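Uncharacterized protein (Bacteroides ovatus, PDB 4IRT) is of unknown function but, as a putative neuraminidase with a BNR-repeat beta-propeller fold, may act on sialic acid-containing glycans. Local coordinates at residues R338-H343 against I354-D359; F327-D332 against D363-S368; L382-T387 against Y404-N409. All coordinates share one frame; numbering follows the deposited sequence. Where two conformers were deposited one is given.

Interaction 1 (R338-H343 against I354-D359)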
loop_
_atom_site.group_PDB
_atom_site.type_symbol
_atom_site.label_atom_id
_atom_site.label_comp_id
_atom_site.label_asym_id
_atom_site.label_seq_id
_atom_site.Cartn_x
_atom_site.Cartn_y
_atom_site.Cartn_z
ATOM N N ARG A 338 14.652 -7.868 -10.611
ATOM C CA ARG A 338 13.529 -8.729 -10.954
ATOM C C ARG A 338 12.446 -8.589 -9.880
ATOM O O ARG A 338 12.670 -7.978 -8.830
ATOM C CB ARG A 338 14.028 -10.172 -11.089
ATOM C CG ARG A 338 15.008 -10.316 -12.262
ATOM C CD ARG A 338 15.706 -11.663 -12.295
ATOM N NE ARG A 338 16.541 -11.809 -13.488
ATOM C CZ ARG A 338 17.849 -11.566 -13.521
ATOM N NH1 ARG A 338 18.494 -11.155 -12.435
ATOM N NH2 ARG A 338 18.512 -11.730 -14.652
ATOM N N VAL A 339 11.257 -9.116 -10.148
ATOM C CA VAL A 339 10.284 -9.296 -9.080
ATOM C C VAL A 339 10.821 -10.483 -8.310
ATOM O O VAL A 339 11.111 -11.517 -8.910
ATOM C CB VAL A 339 8.882 -9.618 -9.600
ATOM C CG1 VAL A 339 7.951 -9.896 -8.441
ATOM C CG2 VAL A 339 8.375 -8.459 -10.429
ATOM N N SER A 340 10.995 -10.338 -7.002
ATOM C CA SER A 340 11.529 -11.433 -6.198
ATOM C C SER A 340 10.603 -11.756 -5.051
ATOM O O SER A 340 9.762 -10.919 -4.671
ATOM C CB SER A 340 12.926 -11.092 -5.698
ATOM O OG SER A 340 13.864 -10.891 -6.765
HETATM N N MSE A 341 10.741 -12.977 -4.512
HETATM C CA MSE A 341 9.941 -13.429 -3.382
HETATM C C MSE A 341 10.801 -14.142 -2.380
HETATM O O MSE A 341 11.650 -14.954 -2.744
HETATM C CB MSE A 341 8.791 -14.352 -3.796
HETATM C CG MSE A 341 7.959 -14.869 -2.620
HETATM SE SE MSE A 341 6.342 -15.722 -3.401
HETATM C CE MSE A 341 7.303 -17.371 -3.587
ATOM N N ALA A 342 10.566 -13.854 -1.103
ATOM C CA ALA A 342 11.135 -14.624 -0.016
ATOM C C ALA A 342 10.009 -15.321 0.748
ATOM O O ALA A 342 8.940 -14.743 0.962
ATOM C CB ALA A 342 11.958 -13.731 0.905
ATOM N N HIS A 343 10.245 -16.578 1.104
ATOM C CA HIS A 343 9.245 -17.432 1.688
ATOM C C HIS A 343 9.756 -18.033 2.990
ATOM O O HIS A 343 10.901 -18.502 3.047
ATOM C CB HIS A 343 8.908 -18.585 0.743
ATOM C CG HIS A 343 7.935 -19.543 1.329
ATOM N ND1 HIS A 343 8.265 -20.837 1.652
ATOM C CD2 HIS A 343 6.646 -19.381 1.708
ATOM C CE1 HIS A 343 7.216 -21.444 2.181
ATOM N NE2 HIS A 343 6.220 -20.580 2.224
ATOM N N ILE A 354 14.668 -17.579 -1.233
ATOM C CA ILE A 354 14.462 -16.503 -2.194
ATOM C C ILE A 354 14.346 -17.087 -3.565
ATOM O O ILE A 354 15.139 -17.931 -3.948
ATOM C CB ILE A 354 15.639 -15.515 -2.247
ATOM C CG1 ILE A 354 16.140 -15.195 -0.854
ATOM C CG2 ILE A 354 15.244 -14.250 -3.005
ATOM C CD1 ILE A 354 15.084 -14.589 0.014
ATOM N N THR A 355 13.367 -16.590 -4.309
ATOM C CA THR A 355 13.215 -16.938 -5.707
ATOM C C THR A 355 12.893 -15.658 -6.493
ATOM O O THR A 355 12.474 -14.650 -5.918
ATOM C CB THR A 355 12.096 -17.960 -5.931
ATOM O OG1 THR A 355 10.859 -17.480 -5.381
ATOM C CG2 THR A 355 12.436 -19.336 -5.318
ATOM N N ASP A 356 13.104 -15.716 -7.800
ATOM C CA ASP A 356 12.716 -14.625 -8.674
ATOM C C ASP A 356 11.448 -15.028 -9.393
ATOM O O ASP A 356 11.365 -16.141 -9.915
ATOM C CB ASP A 356 13.842 -14.334 -9.682
ATOM C CG ASP A 356 15.103 -13.803 -9.013
ATOM O OD1 ASP A 356 15.006 -13.017 -8.031
ATOM O OD2 ASP A 356 16.220 -14.197 -9.439
ATOM N N LEU A 357 10.483 -14.128 -9.433
ATOM C CA LEU A 357 9.200 -14.389 -10.077
ATOM C C LEU A 357 9.186 -13.931 -11.547
ATOM O O LEU A 357 8.344 -14.391 -12.304
ATOM C CB LEU A 357 8.056 -13.736 -9.310
ATOM C CG LEU A 357 7.972 -14.025 -7.820
ATOM C CD1 LEU A 357 6.737 -13.407 -7.208
ATOM C CD2 LEU A 357 7.991 -15.511 -7.549
ATOM N N THR A 358 10.094 -13.026 -11.931
ATOM C CA THR A 358 10.288 -12.657 -13.323
ATOM C C THR A 358 11.731 -12.925 -13.720
ATOM O O THR A 358 12.631 -12.915 -12.886
ATOM C CB THR A 358 9.974 -11.171 -13.613
ATOM O OG1 THR A 358 10.810 -10.296 -12.836
ATOM C CG2 THR A 358 8.484 -10.849 -13.364
ATOM N N ASP A 359 11.944 -13.174 -15.002
ATOM C CA ASP A 359 13.301 -13.365 -15.499
ATOM C C ASP A 359 13.869 -12.053 -16.031
ATOM O O ASP A 359 15.024 -12.002 -16.433
ATOM C CB ASP A 359 13.367 -14.492 -16.548
ATOM C CG ASP A 359 12.594 -14.185 -17.826
ATOM O OD1 ASP A 359 12.290 -13.009 -18.106
ATOM O OD2 ASP A 359 12.305 -15.150 -18.572
HETATM O O HOH W 1 10.525 -17.843 -2.631
#

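Interaction 2 (F327-D332 against D363-S368)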
loop_
_atom_site.group_PDB
_atom_site.type_symbol
_atom_site.label_atom_id
_atom_site.label_comp_id
_atom_site.label_asym_id
_atom_site.label_seq_id
_atom_site.Cartn_x
_atom_site.Cartn_y
_atom_site.Cartn_z
ATOM N N PHE A 327 4.832 -14.954 2.584
ATOM C CA PHE A 327 5.337 -14.679 1.256
ATOM C C PHE A 327 5.632 -13.181 1.178
ATOM O O PHE A 327 4.720 -12.356 1.303
ATOM C CB PHE A 327 4.278 -15.070 0.232
ATOM C CG PHE A 327 3.857 -16.493 0.356
ATOM C CD1 PHE A 327 2.873 -16.864 1.258
ATOM C CD2 PHE A 327 4.477 -17.481 -0.398
ATOM C CE1 PHE A 327 2.479 -18.188 1.394
ATOM C CE2 PHE A 327 4.093 -18.813 -0.250
ATOM C CZ PHE A 327 3.106 -19.160 0.657
ATOM N N TYR A 328 6.894 -12.866 0.908
ATOM C CA TYR A 328 7.446 -11.514 1.028
ATOM C C TYR A 328 7.979 -11.080 -0.334
ATOM O O TYR A 328 8.947 -11.641 -0.858
ATOM C CB TYR A 328 8.554 -11.570 2.066
ATOM C CG TYR A 328 9.081 -10.256 2.612
ATOM C CD1 TYR A 328 9.917 -9.449 1.849
ATOM C CD2 TYR A 328 8.802 -9.862 3.932
ATOM C CE1 TYR A 328 10.419 -8.282 2.344
ATOM C CE2 TYR A 328 9.305 -8.683 4.437
ATOM C CZ TYR A 328 10.101 -7.897 3.632
ATOM O OH TYR A 328 10.635 -6.744 4.163
ATOM N N ILE A 329 7.319 -10.079 -0.923
ATOM C CA ILE A 329 7.570 -9.656 -2.288
ATOM C C ILE A 329 8.425 -8.377 -2.311
ATOM O O ILE A 329 8.151 -7.413 -1.564
ATOM C CB ILE A 329 6.260 -9.428 -3.051
ATOM C CG1 ILE A 329 5.323 -10.632 -2.924
ATOM C CG2 ILE A 329 6.553 -9.149 -4.515
ATOM C CD1 ILE A 329 5.884 -11.921 -3.505
ATOM N N PHE A 330 9.501 -8.412 -3.092
ATOM C CA PHE A 330 10.441 -7.328 -3.166
ATOM C C PHE A 330 11.111 -7.214 -4.545
ATOM O O PHE A 330 10.752 -7.917 -5.475
ATOM C CB PHE A 330 11.470 -7.458 -2.053
ATOM C CG PHE A 330 12.442 -8.585 -2.216
ATOM C CD1 PHE A 330 12.097 -9.888 -1.864
ATOM C CD2 PHE A 330 13.753 -8.338 -2.639
ATOM C CE1 PHE A 330 13.030 -10.910 -1.930
ATOM C CE2 PHE A 330 14.668 -9.368 -2.738
ATOM C CZ PHE A 330 14.300 -10.663 -2.403
ATOM N N ARG A 331 12.027 -6.266 -4.656
ATOM C CA ARG A 331 12.807 -6.076 -5.887
ATOM C C ARG A 331 14.132 -5.496 -5.455
ATOM O O ARG A 331 14.169 -4.523 -4.693
ATOM C CB ARG A 331 12.029 -5.164 -6.831
ATOM C CG ARG A 331 12.764 -4.651 -8.076
ATOM C CD ARG A 331 13.590 -3.408 -7.811
ATOM N NE ARG A 331 12.736 -2.281 -7.489
ATOM C CZ ARG A 331 13.138 -1.126 -6.970
ATOM N NH1 ARG A 331 14.413 -0.895 -6.647
ATOM N NH2 ARG A 331 12.241 -0.179 -6.794
ATOM N N ASP A 332 15.223 -6.039 -5.986
ATOM C CA ASP A 332 16.567 -5.687 -5.507
ATOM C C ASP A 332 17.542 -5.617 -6.678
ATOM O O ASP A 332 17.651 -6.562 -7.461
ATOM C CB ASP A 332 16.996 -6.742 -4.469
ATOM C CG ASP A 332 18.234 -6.344 -3.629
ATOM O OD1 ASP A 332 19.115 -5.573 -4.080
ATOM O OD2 ASP A 332 18.330 -6.902 -2.501
ATOM N N ASP A 363 13.016 -2.719 -12.957
ATOM C CA ASP A 363 13.703 -1.503 -12.530
ATOM C C ASP A 363 13.095 -0.812 -11.289
ATOM O O ASP A 363 13.267 -1.305 -10.179
ATOM C CB ASP A 363 13.863 -0.550 -13.718
ATOM C CG ASP A 363 14.786 0.624 -13.421
ATOM O OD1 ASP A 363 15.650 0.538 -12.529
ATOM O OD2 ASP A 363 14.674 1.636 -14.093
ATOM N N ALA A 364 12.361 0.285 -11.474
ATOM C CA ALA A 364 11.861 1.097 -10.326
ATOM C C ALA A 364 10.562 0.588 -9.710
ATOM O O ALA A 364 10.052 1.174 -8.748
ATOM C CB ALA A 364 11.684 2.532 -10.767
ATOM N N TRP A 365 10.014 -0.470 -10.279
ATOM C CA TRP A 365 8.802 -1.110 -9.774
ATOM C C TRP A 365 8.878 -1.399 -8.263
ATOM O O TRP A 365 9.938 -1.798 -7.741
ATOM C CB TRP A 365 8.587 -2.429 -10.520
ATOM C CG TRP A 365 7.483 -3.338 -10.031
ATOM C CD1 TRP A 365 6.217 -3.354 -10.492
ATOM C CD2 TRP A 365 7.572 -4.409 -9.079
ATOM N NE1 TRP A 365 5.494 -4.316 -9.874
ATOM C CE2 TRP A 365 6.299 -4.989 -8.999
ATOM C CE3 TRP A 365 8.586 -4.903 -8.252
ATOM C CZ2 TRP A 365 6.014 -6.057 -8.164
ATOM C CZ3 TRP A 365 8.293 -5.965 -7.407
ATOM C CH2 TRP A 365 7.025 -6.542 -7.392
ATOM N N GLU A 366 7.760 -1.121 -7.591
ATOM C CA GLU A 366 7.472 -1.671 -6.301
ATOM C C GLU A 366 6.199 -2.495 -6.364
ATOM O O GLU A 366 5.307 -2.237 -7.185
ATOM C CB GLU A 366 7.332 -0.580 -5.248
ATOM C CG GLU A 366 8.493 0.391 -5.123
ATOM C CD GLU A 366 8.270 1.383 -3.997
ATOM O OE1 GLU A 366 7.273 2.145 -4.045
ATOM O OE2 GLU A 366 9.112 1.433 -3.084
ATOM N N PRO A 367 6.064 -3.480 -5.469
ATOM C CA PRO A 367 4.863 -4.314 -5.499
ATOM C C PRO A 367 3.583 -3.685 -4.996
ATOM O O PRO A 367 3.593 -2.884 -4.045
ATOM C CB PRO A 367 5.201 -5.482 -4.568
ATOM C CG PRO A 367 6.296 -4.936 -3.675
ATOM C CD PRO A 367 7.051 -3.932 -4.471
ATOM N N SER A 368 2.495 -4.015 -5.706
ATOM C CA SER A 368 1.138 -3.892 -5.178
ATOM C C SER A 368 0.413 -5.184 -5.604
ATOM O O SER A 368 0.780 -5.824 -6.618
ATOM C CB SER A 368 0.415 -2.621 -5.676
ATOM O OG SER A 368 0.445 -2.508 -7.089
HETATM O O HOH W 2 16.376 -1.641 -8.742
#

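Interaction 3 (L382-T387 against Y404-N409)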
loop_
_atom_site.group_PDB
_atom_site.type_symbol
_atom_site.label_atom_id
_atom_site.label_comp_id
_atom_site.label_asym_id
_atom_site.label_seq_id
_atom_site.Cartn_x
_atom_site.Cartn_y
_atom_site.Cartn_z
ATOM N N LEU A 382 -0.054 -10.174 -8.462
ATOM C CA LEU A 382 0.716 -8.942 -8.410
ATOM C C LEU A 382 0.538 -8.111 -9.676
ATOM O O LEU A 382 0.532 -8.639 -10.809
ATOM C CB LEU A 382 2.203 -9.278 -8.236
ATOM C CG LEU A 382 2.634 -10.071 -7.010
ATOM C CD1 LEU A 382 4.082 -10.527 -7.102
ATOM C CD2 LEU A 382 2.452 -9.196 -5.782
ATOM N N PHE A 383 0.476 -6.795 -9.473
ATOM C CA PHE A 383 0.582 -5.791 -10.529
ATOM C C PHE A 383 2.060 -5.653 -10.894
ATOM O O PHE A 383 2.871 -5.187 -10.087
ATOM C CB PHE A 383 0.024 -4.438 -10.036
ATOM C CG PHE A 383 -0.072 -3.352 -11.115
ATOM C CD1 PHE A 383 1.078 -2.753 -11.646
ATOM C CD2 PHE A 383 -1.304 -2.926 -11.597
ATOM C CE1 PHE A 383 0.998 -1.757 -12.642
ATOM C CE2 PHE A 383 -1.388 -1.932 -12.566
ATOM C CZ PHE A 383 -0.240 -1.344 -13.113
ATOM N N VAL A 384 2.414 -6.034 -12.110
ATOM C CA VAL A 384 3.820 -6.071 -12.532
ATOM C C VAL A 384 3.988 -5.263 -13.827
ATOM O O VAL A 384 3.314 -5.513 -14.806
ATOM C CB VAL A 384 4.277 -7.519 -12.732
ATOM C CG1 VAL A 384 5.675 -7.583 -13.333
ATOM C CG2 VAL A 384 4.270 -8.242 -11.391
ATOM N N GLN A 385 4.928 -4.325 -13.811
ATOM C CA GLN A 385 5.242 -3.478 -14.962
ATOM C C GLN A 385 6.637 -2.904 -14.741
ATOM O O GLN A 385 6.947 -2.427 -13.656
ATOM C CB GLN A 385 4.269 -2.304 -15.057
ATOM C CG GLN A 385 4.483 -1.476 -16.286
ATOM C CD GLN A 385 3.798 -0.150 -16.271
ATOM O OE1 GLN A 385 3.339 0.333 -15.240
ATOM N NE2 GLN A 385 3.728 0.464 -17.441
ATOM N N HIS A 386 7.464 -2.979 -15.773
ATOM C CA HIS A 386 8.761 -2.289 -15.764
ATOM C C HIS A 386 8.522 -0.775 -15.824
ATOM O O HIS A 386 7.862 -0.301 -16.739
ATOM C CB HIS A 386 9.536 -2.704 -17.004
ATOM C CG HIS A 386 10.856 -2.020 -17.129
ATOM N ND1 HIS A 386 12.043 -2.638 -16.812
ATOM C CD2 HIS A 386 11.171 -0.764 -17.516
ATOM C CE1 HIS A 386 13.043 -1.792 -17.026
ATOM N NE2 HIS A 386 12.539 -0.652 -17.470
ATOM N N THR A 387 9.103 -0.032 -14.888
ATOM C CA THR A 387 9.065 1.412 -14.920
ATOM C C THR A 387 10.438 1.971 -14.516
ATOM O O THR A 387 11.223 1.288 -13.870
ATOM C CB THR A 387 7.991 2.006 -13.953
ATOM O OG1 THR A 387 8.278 1.590 -12.611
ATOM C CG2 THR A 387 6.614 1.560 -14.302
ATOM N N TYR A 404 1.339 -6.472 -16.529
ATOM C CA TYR A 404 0.853 -7.848 -16.331
ATOM C C TYR A 404 0.189 -8.017 -14.993
ATOM O O TYR A 404 0.520 -7.304 -14.022
ATOM C CB TYR A 404 2.019 -8.817 -16.312
ATOM C CG TYR A 404 2.944 -8.753 -17.500
ATOM C CD1 TYR A 404 4.030 -7.893 -17.513
ATOM C CD2 TYR A 404 2.754 -9.586 -18.593
ATOM C CE1 TYR A 404 4.889 -7.846 -18.611
ATOM C CE2 TYR A 404 3.606 -9.565 -19.687
ATOM C CZ TYR A 404 4.679 -8.696 -19.680
ATOM O OH TYR A 404 5.509 -8.660 -20.768
ATOM N N VAL A 405 -0.691 -9.009 -14.895
ATOM C CA VAL A 405 -0.968 -9.575 -13.591
ATOM C C VAL A 405 -0.130 -10.847 -13.476
ATOM O O VAL A 405 -0.250 -11.773 -14.304
ATOM C CB VAL A 405 -2.469 -9.852 -13.389
ATOM C CG1 VAL A 405 -2.694 -10.588 -12.078
ATOM C CG2 VAL A 405 -3.251 -8.556 -13.439
ATOM N N LEU A 406 0.729 -10.878 -12.472
ATOM C CA LEU A 406 1.527 -12.041 -12.210
ATOM C C LEU A 406 0.776 -12.916 -11.217
ATOM O O LEU A 406 0.538 -12.527 -10.039
ATOM C CB LEU A 406 2.908 -11.627 -11.700
ATOM C CG LEU A 406 4.005 -12.703 -11.705
ATOM C CD1 LEU A 406 5.361 -12.073 -11.426
ATOM C CD2 LEU A 406 3.735 -13.768 -10.661
ATOM N N GLU A 407 0.373 -14.081 -11.708
ATOM C CA GLU A 407 -0.374 -15.054 -10.919
ATOM C C GLU A 407 0.657 -15.994 -10.304
ATOM O O GLU A 407 1.256 -16.820 -10.986
ATOM C CB GLU A 407 -1.354 -15.809 -11.819
ATOM C CG GLU A 407 -2.319 -14.899 -12.571
ATOM C CD GLU A 407 -3.370 -15.646 -13.391
ATOM O OE1 GLU A 407 -3.069 -16.744 -13.929
ATOM O OE2 GLU A 407 -4.500 -15.126 -13.495
ATOM N N THR A 408 0.881 -15.850 -9.016
ATOM C CA THR A 408 2.022 -16.491 -8.389
ATOM C C THR A 408 1.705 -17.939 -8.064
ATOM O O THR A 408 0.644 -18.244 -7.505
ATOM C CB THR A 408 2.420 -15.813 -7.075
ATOM O OG1 THR A 408 1.383 -16.027 -6.118
ATOM C CG2 THR A 408 2.663 -14.326 -7.270
ATOM N N ASN A 409 2.625 -18.828 -8.430
ATOM C CA ASN A 409 2.575 -20.209 -8.006
ATOM C C ASN A 409 3.280 -20.298 -6.639
ATOM O O ASN A 409 4.463 -19.922 -6.514
ATOM C CB ASN A 409 3.291 -21.081 -9.040
ATOM C CG ASN A 409 3.187 -22.563 -8.743
ATOM O OD1 ASN A 409 2.694 -22.981 -7.690
ATOM N ND2 ASN A 409 3.667 -23.372 -9.679
#

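Interaction 1 (R338-H343 against I354-D359)
Met-341 and Thr-355 form the hydrogen-bonded pair of an antiparallel beta hairpin, the last two strands of a four-stranded propeller blade. Each backbone N reaches the other's carbonyl O at 2.8 Å, and a further backbone bond runs from Leu-357 N to Val-339 O. The buried Leu-357 side chain lies along segment 338-343. Its CB lies 3.9 Å from Val-339 CG1; CG comes next to Met-341 CB; and there the side chain forks, CD1 touching Val-339 CG1 while CD2 rests 4.0 Å from CB of Met-341, a selenomethionine. A branched leucine suits this place because its forked end lies against Met-341 with both methyls and CD1 reaches Val-339 as well, and Leu-382 and Leu-406 of the next sheet cover it further. Ser-340 and Asp-356 lie on the face turned the other way. Ser-340 OG donates to Asp-356 OD1 at 2.7 Å, and Arg-335 forms a salt bridge to the same oxygen. Beside them Ala-342 is small enough to admit Ile-354, although its CB and Ile-354 CD1 are tight at 3.4 Å. Thr-358 OG1, placed between its own N and carbonyl carbon (chi1 60°), is bonded to Phe-360 O and accepts from Val-339 N at 3.0 Å.

Interaction 2 (F327-D332 against D363-S368)
The guanidinium of Arg-331 meets Trp-365 O at its edge and carries Asp-363 O over one face, 2.9 Å above the plane and not hydrogen-bonded to NE. The indole of Trp-365 in turn presents its edge to Ile-329 CG2, Phe-330 O and Arg-331 CB, while Pro-367 N of its own segment lies over one indole face. These groups join a propeller blade, near strand 325-330, to the loop that leads out of that blade toward helix 371-377. Arg-331 grips Trp-365 O side-on with two nitrogens. NE donates at 2.9 Å in the carbonyl plane, whereas NH2, at 3.0 Å, approaches the same oxygen from well above that plane. The side chain starts with CG anti to the backbone N (chi1 170°) and then bends at its next two torsions, which brings the guanidinium edge-on to Trp-365 O. A long side chain with several N-H groups suits the place, since NH1 also bonds Ile-312 O. Replaced by a leucine, it would probably leave the buried Trp-365 O without either of these donors and the loop at 363-365 less firmly fixed to the blade. The apolar half of the contact is built on Ile-329, whose CG2 lies 3.9 Å from Trp-365 CH2 and equally far from Pro-367 CB. Trp-365 suits its place by being amphipathic: NE1 bonds Phe-383 O of the next sheet, and on the six-membered ring CE3 sits 3.7 Å from Arg-331 CB.

Interaction 3 (L382-T387 against Y404-N409)
Val-384 and Leu-406 interlock on one face of an antiparallel strand pair belonging to the closing blade of the propeller. Strand 5-12 pairs with the other edge of strand 401-407, so the two ends of the chain meet in one sheet, the closure familiar in beta-propellers. Leu-382, Val-384, Tyr-404 and Leu-406 share this face. The bump is Val-384 CG2, anti to its own carbonyl carbon, and it sits in the notch between two carbons of Leu-406, 3.7 Å from Leu-406 CB and 4.0 Å from Leu-406 CD1. Leu-406 sends its CG anti to the backbone N (chi1 -165°), and the two side chains cross at a slant. Leu-382, the bridge partner of Leu-406, has its CB 4.2 Å from Leu-406 CB. Its CD1 meets the methyl CG2 of Thr-408 at 4.1 Å, the two side chains crossing at about a right angle, while Thr-408 OG1 bonds Leu-380 O. Compact, branched hydrocarbon suits this face because the neighbouring blade packs on it: Val-339 on Val-384, Leu-357 on Leu-406 and Ile-329 on Leu-382. The reverse face is different: Phe-383 and Val-405 form a non-hydrogen-bonded pair whose side chains hardly meet, and Phe-383 instead packs on Ile-37 and Tyr-39 of strand 34-40, with Arg-24 in a cation-pi contact. Four backbone bonds hold the register. Leu-382 and Leu-406 exchange two and Val-384 and Tyr-404 two more, and the strand directions stand 131° apart, a marked twist. Tyr-404, partly exposed, lies against Glu-8 of strand 5-12. Its ring meets the partner strand with an edge, CD1 coming 3.7 Å from Val-384 O.

Overall arrangement
Interactions 1 and 2 both reach one sheet, in which strands 325-330 and 340-344 are neighbours, probably hydrogen-bonded through Ser-340 N and Phe-330 O at 2.9 Å; their centres lie about 9 Å apart. Along the chain, interaction 1 is nested within the loop that interaction 2 closes. Interaction 3 follows both in sequence and lies in the next blade, its centre about 11 Å from that of interaction 1 and 10 Å from that of interaction 2. Apolar side chains from both blades line the seam, for instance Val-339 CG2 4.1 Å from Val-384 CG1. Segment 363-368 bridges it with polar links, Ala-364 N lying 2.8 Å from Thr-387 O, a probable hydrogen bond. Together the contacts join the blade of strands 318-322 to 353-356 to the one in which the chain ends meet.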